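Local coordinates for protein type ii site-specific deoxyribonuclease (Klebsiella pneumoniae, PDB 6EKR) that probably cleaves double-stranded DNA at a specific sequence, as a type IIP restriction endonuclease of the PD-(D/E)xK nuclease class, at residues A189-P194 with F223-C228; L34-N39 with F122-S127; N52-H57 with R70-I75. The protein carries 2 engineered substitutions. All coordinates share one frame; numbering follows the deposited sequence.

Contact 1 (A189-P194 with F223-C228); sequences ASVVIP and FSFLAC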
loop_
_atom_site.group_PDB
_atom_site.type_symbol
_atom_site.label_atom_id
_atom_site.label_comp_id
_atom_site.label_asym_id
_atom_site.label_seq_id
_atom_site.Cartn_x
_atom_site.Cartn_y
_atom_site.Cartn_z
ATOM N N ALA A 189 -0.208 -20.421 -21.219
ATOM C CA ALA A 189 -1.027 -19.779 -20.205
ATOM C C ALA A 189 -0.553 -20.225 -18.827
ATOM O O ALA A 189 -0.063 -21.350 -18.653
ATOM C CB ALA A 189 -2.487 -20.114 -20.398
ATOM N N SER A 190 -0.701 -19.333 -17.854
ATOM C CA SER A 190 -0.261 -19.595 -16.494
ATOM C C SER A 190 -1.094 -18.816 -15.504
ATOM O O SER A 190 -1.694 -17.790 -15.847
ATOM C CB SER A 190 1.202 -19.196 -16.335
ATOM O OG SER A 190 1.449 -17.960 -16.979
ATOM N N VAL A 191 -1.127 -19.312 -14.272
ATOM C CA VAL A 191 -1.767 -18.604 -13.172
ATOM C C VAL A 191 -0.746 -17.842 -12.344
ATOM O O VAL A 191 0.446 -18.143 -12.363
ATOM C CB VAL A 191 -2.550 -19.549 -12.252
ATOM C CG1 VAL A 191 -3.553 -20.334 -13.052
ATOM C CG2 VAL A 191 -1.613 -20.490 -11.502
ATOM N N VAL A 192 -1.240 -16.838 -11.633
ATOM C CA VAL A 192 -0.447 -16.054 -10.713
ATOM C C VAL A 192 -1.233 -15.991 -9.419
ATOM O O VAL A 192 -2.334 -15.439 -9.380
ATOM C CB VAL A 192 -0.218 -14.639 -11.238
ATOM C CG1 VAL A 192 0.554 -13.824 -10.227
ATOM C CG2 VAL A 192 0.531 -14.674 -12.558
ATOM N N ILE A 193 -0.671 -16.569 -8.363
ATOM C CA ILE A 193 -1.368 -16.657 -7.085
ATOM C C ILE A 193 -0.768 -15.724 -6.018
ATOM O O ILE A 193 0.201 -16.077 -5.348
ATOM C CB ILE A 193 -1.463 -18.109 -6.592
ATOM C CG1 ILE A 193 -2.093 -18.978 -7.691
ATOM C CG2 ILE A 193 -2.256 -18.171 -5.289
ATOM C CD1 ILE A 193 -1.673 -20.433 -7.668
ATOM N N PRO A 194 -1.340 -14.511 -5.880
ATOM C CA PRO A 194 -0.916 -13.628 -4.813
ATOM C C PRO A 194 -1.437 -14.136 -3.480
ATOM O O PRO A 194 -2.643 -14.321 -3.310
ATOM C CB PRO A 194 -1.582 -12.294 -5.173
ATOM C CG PRO A 194 -2.108 -12.453 -6.558
ATOM C CD PRO A 194 -2.391 -13.888 -6.706
ATOM N N PHE A 223 -3.635 -15.272 -15.619
ATOM C CA PHE A 223 -4.896 -15.251 -14.902
ATOM C C PHE A 223 -4.592 -15.280 -13.418
ATOM O O PHE A 223 -3.830 -16.128 -12.945
ATOM C CB PHE A 223 -5.774 -16.446 -15.309
ATOM C CG PHE A 223 -6.129 -16.474 -16.777
ATOM C CD1 PHE A 223 -7.314 -15.904 -17.229
ATOM C CD2 PHE A 223 -5.281 -17.074 -17.703
ATOM C CE1 PHE A 223 -7.653 -15.930 -18.582
ATOM C CE2 PHE A 223 -5.603 -17.101 -19.059
ATOM C CZ PHE A 223 -6.798 -16.528 -19.496
ATOM N N SER A 224 -5.179 -14.342 -12.689
ATOM C CA SER A 224 -4.853 -14.151 -11.283
ATOM C C SER A 224 -5.932 -14.720 -10.400
ATOM O O SER A 224 -7.114 -14.435 -10.597
ATOM C CB SER A 224 -4.662 -12.673 -10.965
ATOM O OG SER A 224 -3.506 -12.156 -11.598
ATOM N N PHE A 225 -5.522 -15.538 -9.434
ATOM C CA PHE A 225 -6.423 -16.047 -8.421
ATOM C C PHE A 225 -5.849 -15.633 -7.093
ATOM O O PHE A 225 -4.690 -15.933 -6.796
ATOM C CB PHE A 225 -6.492 -17.566 -8.459
ATOM C CG PHE A 225 -6.936 -18.137 -9.766
ATOM C CD1 PHE A 225 -8.161 -18.779 -9.863
ATOM C CD2 PHE A 225 -6.113 -18.086 -10.889
ATOM C CE1 PHE A 225 -8.574 -19.352 -11.071
ATOM C CE2 PHE A 225 -6.518 -18.641 -12.092
ATOM C CZ PHE A 225 -7.755 -19.285 -12.182
ATOM N N LEU A 226 -6.667 -14.971 -6.284
ATOM C CA LEU A 226 -6.223 -14.418 -5.018
ATOM C C LEU A 226 -6.550 -15.330 -3.845
ATOM O O LEU A 226 -7.714 -15.654 -3.606
ATOM C CB LEU A 226 -6.866 -13.044 -4.831
ATOM C CG LEU A 226 -6.431 -12.122 -3.695
ATOM C CD1 LEU A 226 -4.922 -12.115 -3.512
ATOM C CD2 LEU A 226 -6.936 -10.722 -3.987
ATOM N N ALA A 227 -5.516 -15.725 -3.105
ATOM C CA ALA A 227 -5.672 -16.610 -1.944
ATOM C C ALA A 227 -5.398 -15.886 -0.633
ATOM O O ALA A 227 -4.322 -15.329 -0.448
ATOM C CB ALA A 227 -4.761 -17.818 -2.068
ATOM N N CYS A 228 -6.378 -15.908 0.270
ATOM C CA CYS A 228 -6.253 -15.283 1.582
ATOM C C CYS A 228 -6.716 -16.209 2.701
ATOM O O CYS A 228 -7.217 -17.296 2.441
ATOM C CB CYS A 228 -7.053 -13.989 1.623
ATOM S SG CYS A 228 -6.518 -12.768 0.421
#
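V192 and F223 are joined directly through their backbones: V192 N donates to F223 O at 3.0 Å. Three further bonds extend the pairing along the strands. F223 N reaches S190 O at 3.2 Å, while F225 N binds V192 O and A227 N binds P194 O. The V191–F223 and V192–S224 bridges establish parallel pairing, although the short strand axes are turned 30° from each other. This is the strand pair of a beta-alpha-beta crossover, in which strand 190-194 leads through helix 204-217 to strand 222-227, next to it in the mixed sheet expected of a PD-(D/E)xK core. Packing is dense on the face that carries V191 and F225. The torsion of V191 sets CG1 anti to its carbonyl carbon (the N–CA–CB–CG1 angle is -56°), from where this methyl meets F225 CE2 at 3.5 Å, oblique to the ring. Helix 286-298 covers this face through F289, I293 and F296. On the other face P194 CB lies 3.7 Å from L226 CD1, the two side chains crossing at about a right angle, and both touch P206 of helix 204-217. S224 OG, also on this face, is satisfied by Q210 NE2. The looser end is at F223, which is partly exposed: its CD2 comes no nearer than 4.1 Å to S190 O, an atom at the ring's edge, while F296 and S261 also touch it.

Contact 2 (L34-N39 with F122-S127); sequences LLLKNN and FDLWKS
The carbonyl oxygen of L35 faces CH2 of W125 at 4.0 Å and at the same time gathers several donors from its own helix. Three bonds reach it, from N39 N, N39 ND2 and N38 N, and all are weak; the one from ND2 is short at 2.8 Å, but its N-H...O angle is only 123°. The contact is a helix-end to helix-end packing: the last turn of helix 22-39 lies against the last turn of helix 101-125, whose closure is marked by K126, the first residue to leave helical geometry, with a positive phi of 29°. The backbones stay well apart, with L36 CA and L124 CA separated by 9.2 Å, and the indole of W125 reaches across between the helices. Its CG is set anti to the carbonyl carbon (chi1 -67°), which carries the six-membered ring out to helix 22-39. L35 CD2 sits 4.2 Å above one face of the W125 ring, offset toward the rim, and the opposite face is backed by CB of the preceding L124. At the six-membered ring, L36 CD2 lies 4.2 Å from W125 CZ3, approaching obliquely. The same methyl also meets L124 CD1, where the two leucines cross at about a right angle. F59 and F61 of strand 53-61 pack against this cluster from the neighbouring sheet, the F61 ring inclined to the indole, and M1 touches L35, N39 and W125. Besides turning its amide back to L35, N39 adds an apolar contact: its CB lies 3.7 Å from W125 CZ2, oblique to the ring.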
loop_
_atom_site.group_PDB
_atom_site.type_symbol
_atom_site.label_atom_id
_atom_site.label_comp_id
_atom_site.label_asym_id
_atom_site.label_seq_id
_atom_site.Cartn_x
_atom_site.Cartn_y
_atom_site.Cartn_z
ATOM N N LEU A 34 2.165 -28.657 18.064
ATOM C CA LEU A 34 2.546 -29.153 19.377
ATOM C C LEU A 34 2.930 -28.028 20.332
ATOM O O LEU A 34 2.802 -28.175 21.546
ATOM C CB LEU A 34 3.671 -30.188 19.276
ATOM C CG LEU A 34 3.381 -31.480 18.503
ATOM C CD1 LEU A 34 4.601 -32.365 18.458
ATOM C CD2 LEU A 34 2.204 -32.240 19.078
ATOM N N LEU A 35 3.395 -26.909 19.791
ATOM C CA LEU A 35 3.743 -25.761 20.621
ATOM C C LEU A 35 2.512 -25.175 21.292
ATOM O O LEU A 35 2.494 -25.004 22.513
ATOM C CB LEU A 35 4.454 -24.678 19.797
ATOM C CG LEU A 35 5.942 -24.391 20.029
ATOM C CD1 LEU A 35 6.438 -23.400 18.991
ATOM C CD2 LEU A 35 6.168 -23.842 21.423
ATOM N N LEU A 36 1.494 -24.871 20.479
ATOM C CA LEU A 36 0.228 -24.296 20.948
ATOM C C LEU A 36 -0.460 -25.275 21.889
ATOM O O LEU A 36 -0.970 -24.885 22.938
ATOM C CB LEU A 36 -0.696 -23.953 19.768
ATOM C CG LEU A 36 -0.272 -22.992 18.643
ATOM C CD1 LEU A 36 -1.211 -23.082 17.465
ATOM C CD2 LEU A 36 -0.223 -21.566 19.129
ATOM N N LYS A 37 -0.445 -26.548 21.508
ATOM C CA LYS A 37 -0.977 -27.629 22.326
ATOM C C LYS A 37 -0.374 -27.700 23.749
ATOM O O LYS A 37 -1.112 -27.823 24.722
ATOM C CB LYS A 37 -0.822 -28.962 21.578
ATOM C CG LYS A 37 -1.313 -30.190 22.321
ATOM C CD LYS A 37 -1.520 -31.347 21.360
ATOM C CE LYS A 37 -1.961 -32.609 22.097
ATOM N NZ LYS A 37 -0.804 -33.378 22.637
ATOM N N ASN A 38 0.945 -27.601 23.874
ATOM C CA ASN A 38 1.599 -27.795 25.173
ATOM C C ASN A 38 1.812 -26.535 26.024
ATOM O O ASN A 38 2.098 -26.627 27.230
ATOM C CB ASN A 38 2.925 -28.537 25.006
ATOM C CG ASN A 38 2.762 -29.867 24.303
ATOM O OD1 ASN A 38 1.871 -30.649 24.627
ATOM N ND2 ASN A 38 3.626 -30.131 23.328
ATOM N N ASN A 39 1.668 -25.364 25.411
ATOM C CA ASN A 39 1.940 -24.118 26.125
ATOM C C ASN A 39 0.807 -23.100 26.124
ATOM O O ASN A 39 0.707 -22.284 27.039
ATOM C CB ASN A 39 3.218 -23.471 25.587
ATOM C CG ASN A 39 4.351 -24.460 25.448
ATOM O OD1 ASN A 39 4.856 -24.985 26.433
ATOM N ND2 ASN A 39 4.741 -24.734 24.220
ATOM N N PHE A 122 3.609 -17.069 16.237
ATOM C CA PHE A 122 4.292 -15.776 16.134
ATOM C C PHE A 122 3.641 -14.654 16.928
ATOM O O PHE A 122 4.328 -13.754 17.396
ATOM C CB PHE A 122 4.400 -15.334 14.675
ATOM C CG PHE A 122 5.523 -15.981 13.926
ATOM C CD1 PHE A 122 6.523 -15.207 13.359
ATOM C CD2 PHE A 122 5.584 -17.372 13.781
ATOM C CE1 PHE A 122 7.565 -15.810 12.654
ATOM C CE2 PHE A 122 6.623 -17.980 13.078
ATOM C CZ PHE A 122 7.610 -17.201 12.517
ATOM N N ASP A 123 2.319 -14.678 17.054
ATOM C CA ASP A 123 1.636 -13.655 17.832
ATOM C C ASP A 123 1.945 -13.806 19.317
ATOM O O ASP A 123 1.990 -12.815 20.044
ATOM C CB ASP A 123 0.130 -13.712 17.607
ATOM C CG ASP A 123 -0.251 -13.635 16.144
ATOM O OD1 ASP A 123 0.308 -12.809 15.393
ATOM O OD2 ASP A 123 -1.141 -14.408 15.744
ATOM N N LEU A 124 2.165 -15.045 19.758
ATOM C CA LEU A 124 2.419 -15.316 21.164
ATOM C C LEU A 124 3.896 -15.253 21.517
ATOM O O LEU A 124 4.251 -14.754 22.576
ATOM C CB LEU A 124 1.838 -16.670 21.593
ATOM C CG LEU A 124 0.331 -16.943 21.515
ATOM C CD1 LEU A 124 0.061 -18.396 21.845
ATOM C CD2 LEU A 124 -0.495 -16.035 22.417
ATOM N N TRP A 125 4.757 -15.761 20.643
ATOM C CA TRP A 125 6.182 -15.840 20.963
ATOM C C TRP A 125 7.046 -14.890 20.139
ATOM O O TRP A 125 8.276 -14.916 20.219
ATOM C CB TRP A 125 6.667 -17.289 20.920
ATOM C CG TRP A 125 6.037 -18.087 22.025
ATOM C CD1 TRP A 125 6.302 -17.981 23.359
ATOM C CD2 TRP A 125 5.010 -19.084 21.898
ATOM N NE1 TRP A 125 5.516 -18.858 24.069
ATOM C CE2 TRP A 125 4.712 -19.544 23.197
ATOM C CE3 TRP A 125 4.315 -19.632 20.817
ATOM C CZ2 TRP A 125 3.754 -20.528 23.442
ATOM C CZ3 TRP A 125 3.364 -20.615 21.062
ATOM C CH2 TRP A 125 3.095 -21.052 22.362
ATOM N N LYS A 126 6.365 -14.041 19.369
ATOM C CA LYS A 126 6.930 -12.856 18.696
ATOM C C LYS A 126 8.400 -12.955 18.318
ATOM O O LYS A 126 9.213 -12.121 18.731
ATOM C CB LYS A 126 6.638 -11.571 19.506
ATOM C CG LYS A 126 6.817 -11.694 21.034
ATOM C CD LYS A 126 5.913 -10.718 21.789
ATOM N N SER A 127 8.735 -13.978 17.535
ATOM C CA SER A 127 10.112 -14.169 17.086
ATOM C C SER A 127 10.174 -14.500 15.596
ATOM O O SER A 127 9.757 -15.590 15.167
ATOM C CB SER A 127 10.818 -15.250 17.916
ATOM O OG SER A 127 12.203 -15.304 17.607
#

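Contact 3 (N52-H57 with R70-I75); sequences NTQEYH and RDDLFI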
loop_
_atom_site.group_PDB
_atom_site.type_symbol
_atom_site.label_atom_id
_atom_site.label_comp_id
_atom_site.label_asym_id
_atom_site.label_seq_id
_atom_site.Cartn_x
_atom_site.Cartn_y
_atom_site.Cartn_z
ATOM N N ASN A 52 -25.186 -11.998 10.329
ATOM C CA ASN A 52 -25.096 -13.087 11.295
ATOM C C ASN A 52 -24.049 -12.796 12.364
ATOM O O ASN A 52 -23.400 -11.740 12.351
ATOM C CB ASN A 52 -24.785 -14.405 10.594
ATOM C CG ASN A 52 -25.882 -14.827 9.643
ATOM O OD1 ASN A 52 -26.894 -15.393 10.058
ATOM N ND2 ASN A 52 -25.686 -14.562 8.355
ATOM N N THR A 53 -23.920 -13.727 13.301
ATOM C CA THR A 53 -22.881 -13.683 14.324
ATOM C C THR A 53 -21.816 -14.699 13.935
ATOM O O THR A 53 -22.135 -15.790 13.462
ATOM C CB THR A 53 -23.445 -14.029 15.735
ATOM O OG1 THR A 53 -24.385 -13.024 16.152
ATOM C CG2 THR A 53 -22.323 -14.145 16.772
ATOM N N GLN A 54 -20.551 -14.318 14.093
ATOM C CA GLN A 54 -19.450 -15.264 13.929
ATOM C C GLN A 54 -18.524 -15.198 15.126
ATOM O O GLN A 54 -17.877 -14.174 15.372
ATOM C CB GLN A 54 -18.680 -15.038 12.628
ATOM C CG GLN A 54 -17.587 -16.051 12.406
ATOM C CD GLN A 54 -18.120 -17.460 12.306
ATOM O OE1 GLN A 54 -18.513 -17.918 11.229
ATOM N NE2 GLN A 54 -18.122 -18.170 13.430
ATOM N N GLU A 55 -18.483 -16.295 15.873
ATOM C CA GLU A 55 -17.643 -16.377 17.059
ATOM C C GLU A 55 -16.199 -16.698 16.708
ATOM O O GLU A 55 -15.928 -17.543 15.848
ATOM C CB GLU A 55 -18.192 -17.415 18.035
ATOM C CG GLU A 55 -19.437 -16.956 18.778
ATOM C CD GLU A 55 -19.911 -17.956 19.818
ATOM O OE1 GLU A 55 -19.402 -19.105 19.848
ATOM O OE2 GLU A 55 -20.805 -17.586 20.610
ATOM N N TYR A 56 -15.280 -16.018 17.382
ATOM C CA TYR A 56 -13.857 -16.266 17.194
ATOM C C TYR A 56 -13.182 -16.635 18.500
ATOM O O TYR A 56 -13.509 -16.087 19.549
ATOM C CB TYR A 56 -13.179 -15.033 16.600
ATOM C CG TYR A 56 -13.492 -14.783 15.143
ATOM C CD1 TYR A 56 -12.735 -15.390 14.140
ATOM C CD2 TYR A 56 -14.538 -13.935 14.762
ATOM C CE1 TYR A 56 -13.009 -15.158 12.800
ATOM C CE2 TYR A 56 -14.818 -13.704 13.417
ATOM C CZ TYR A 56 -14.049 -14.322 12.448
ATOM O OH TYR A 56 -14.305 -14.112 11.123
ATOM N N HIS A 57 -12.238 -17.567 18.424
ATOM C CA HIS A 57 -11.401 -17.932 19.567
ATOM C C HIS A 57 -9.998 -17.339 19.462
ATOM O O HIS A 57 -9.591 -16.855 18.410
ATOM C CB HIS A 57 -11.304 -19.450 19.690
ATOM C CG HIS A 57 -12.485 -20.083 20.362
ATOM N ND1 HIS A 57 -13.753 -20.065 19.819
ATOM C CD2 HIS A 57 -12.582 -20.773 21.521
ATOM C CE1 HIS A 57 -14.581 -20.707 20.621
ATOM N NE2 HIS A 57 -13.897 -21.143 21.662
ATOM N N ARG A 70 -11.217 -18.793 13.999
ATOM C CA ARG A 70 -12.486 -19.486 13.857
ATOM C C ARG A 70 -12.351 -20.913 14.364
ATOM O O ARG A 70 -11.798 -21.775 13.681
ATOM C CB ARG A 70 -12.990 -19.460 12.411
ATOM C CG ARG A 70 -13.878 -18.274 12.102
ATOM C CD ARG A 70 -14.446 -18.349 10.708
ATOM N NE ARG A 70 -15.451 -19.398 10.589
ATOM C CZ ARG A 70 -16.037 -19.759 9.453
ATOM N NH1 ARG A 70 -15.724 -19.167 8.303
ATOM N NH2 ARG A 70 -16.938 -20.726 9.469
ATOM N N ASP A 71 -12.858 -21.131 15.575
ATOM C CA ASP A 71 -12.814 -22.422 16.258
ATOM C C ASP A 71 -13.482 -23.529 15.459
ATOM O O ASP A 71 -13.053 -24.687 15.487
ATOM C CB ASP A 71 -13.510 -22.312 17.602
ATOM C CG ASP A 71 -13.456 -23.600 18.379
ATOM O OD1 ASP A 71 -12.651 -23.662 19.326
ATOM O OD2 ASP A 71 -14.197 -24.554 18.040
ATOM N N ASP A 72 -14.544 -23.159 14.756
ATOM C CA ASP A 72 -15.253 -24.079 13.896
ATOM C C ASP A 72 -14.422 -24.487 12.678
ATOM O O ASP A 72 -14.848 -25.333 11.900
ATOM C CB ASP A 72 -16.557 -23.434 13.441
ATOM C CG ASP A 72 -16.356 -22.473 12.299
ATOM O OD1 ASP A 72 -16.020 -21.290 12.536
ATOM O OD2 ASP A 72 -16.541 -22.913 11.152
ATOM N N LEU A 73 -13.245 -23.880 12.520
ATOM C CA LEU A 73 -12.405 -24.068 11.333
ATOM C C LEU A 73 -11.026 -24.649 11.693
ATOM O O LEU A 73 -10.489 -25.505 10.984
ATOM C CB LEU A 73 -12.261 -22.727 10.603
ATOM C CG LEU A 73 -12.422 -22.650 9.077
ATOM C CD1 LEU A 73 -13.734 -23.270 8.583
ATOM C CD2 LEU A 73 -12.299 -21.200 8.599
ATOM N N PHE A 74 -10.472 -24.186 12.809
ATOM C CA PHE A 74 -9.183 -24.647 13.319
ATOM C C PHE A 74 -9.359 -26.015 13.954
ATOM O O PHE A 74 -10.260 -26.200 14.768
ATOM C CB PHE A 74 -8.707 -23.665 14.391
ATOM C CG PHE A 74 -7.226 -23.701 14.662
ATOM C CD1 PHE A 74 -6.396 -22.681 14.184
ATOM C CD2 PHE A 74 -6.660 -24.722 15.422
ATOM C CE1 PHE A 74 -5.030 -22.693 14.447
ATOM C CE2 PHE A 74 -5.295 -24.744 15.687
ATOM C CZ PHE A 74 -4.484 -23.731 15.204
ATOM N N ILE A 75 -8.504 -26.971 13.609
ATOM C CA ILE A 75 -8.569 -28.296 14.233
ATOM C C ILE A 75 -7.672 -28.343 15.472
ATOM O O ILE A 75 -6.462 -28.524 15.372
ATOM C CB ILE A 75 -8.234 -29.430 13.223
ATOM C CG1 ILE A 75 -9.224 -29.406 12.051
ATOM C CG2 ILE A 75 -8.257 -30.794 13.904
ATOM C CD1 ILE A 75 -8.764 -30.156 10.799
#
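D71 lays its OD1 over the imidazole of H57, 3.5 Å above the ring plane and close to the ring centre, with carboxylate and ring planes 44° apart. With chi1 near -178°, the D71 carboxylate is carried across this face, and OD1 is also hydrogen-bonded to Y42 OH. At the other end, R70 bends at chi3 so that its guanidinium meets Q54 face-on: Q54 OE1 stands 3.3 Å above that plane, offset toward the rim. Q54 OE1 and R70 NE are close, but the N-H...O angle is poor; with amide and guanidinium planes 23° apart, this is a face-on approach and not a hydrogen bond. Strand 53-61 belongs to a three-stranded antiparallel sheet, and the loop that follows its short partner, strand 64-65, folds back over it, with H57 still backbone-paired to V69. What fixes the turn of the R70 guanidinium is D72, gripped side-on by two nitrogens: NE gives D72 OD1 a 2.8 Å bond on its syn lone pair, and NH2 reaches D72 OD2 from a tilted position. L73 CD2 lies over the guanidinium face opposite Q54. R70 CG packs on Y56, meeting CE1 obliquely, while Y56 OH is hydrogen-bonded to D267 and H243.

Overall arrangement
Contact 1 is the deep one, its touching residues almost all buried and its strands joined by backbone bonds between neighbouring strands of the mixed sheet. Contacts 2 and 3 lie on the opposite side of the chain's centre from it, and contact 1 touches neither. Contact 2, buried although farther from the centre, joins two helix ends by apolar and indole packing across the segments. Contact 3, at the surface, stacks polar and charged groups, with a salt bridge inside the loop. These two share strand 53-61: its residues 53-57 supply most of one segment of contact 3, and its later part packs on contact 2. They meet where L36 CD1 lies 4.0 Å from F74 CZ.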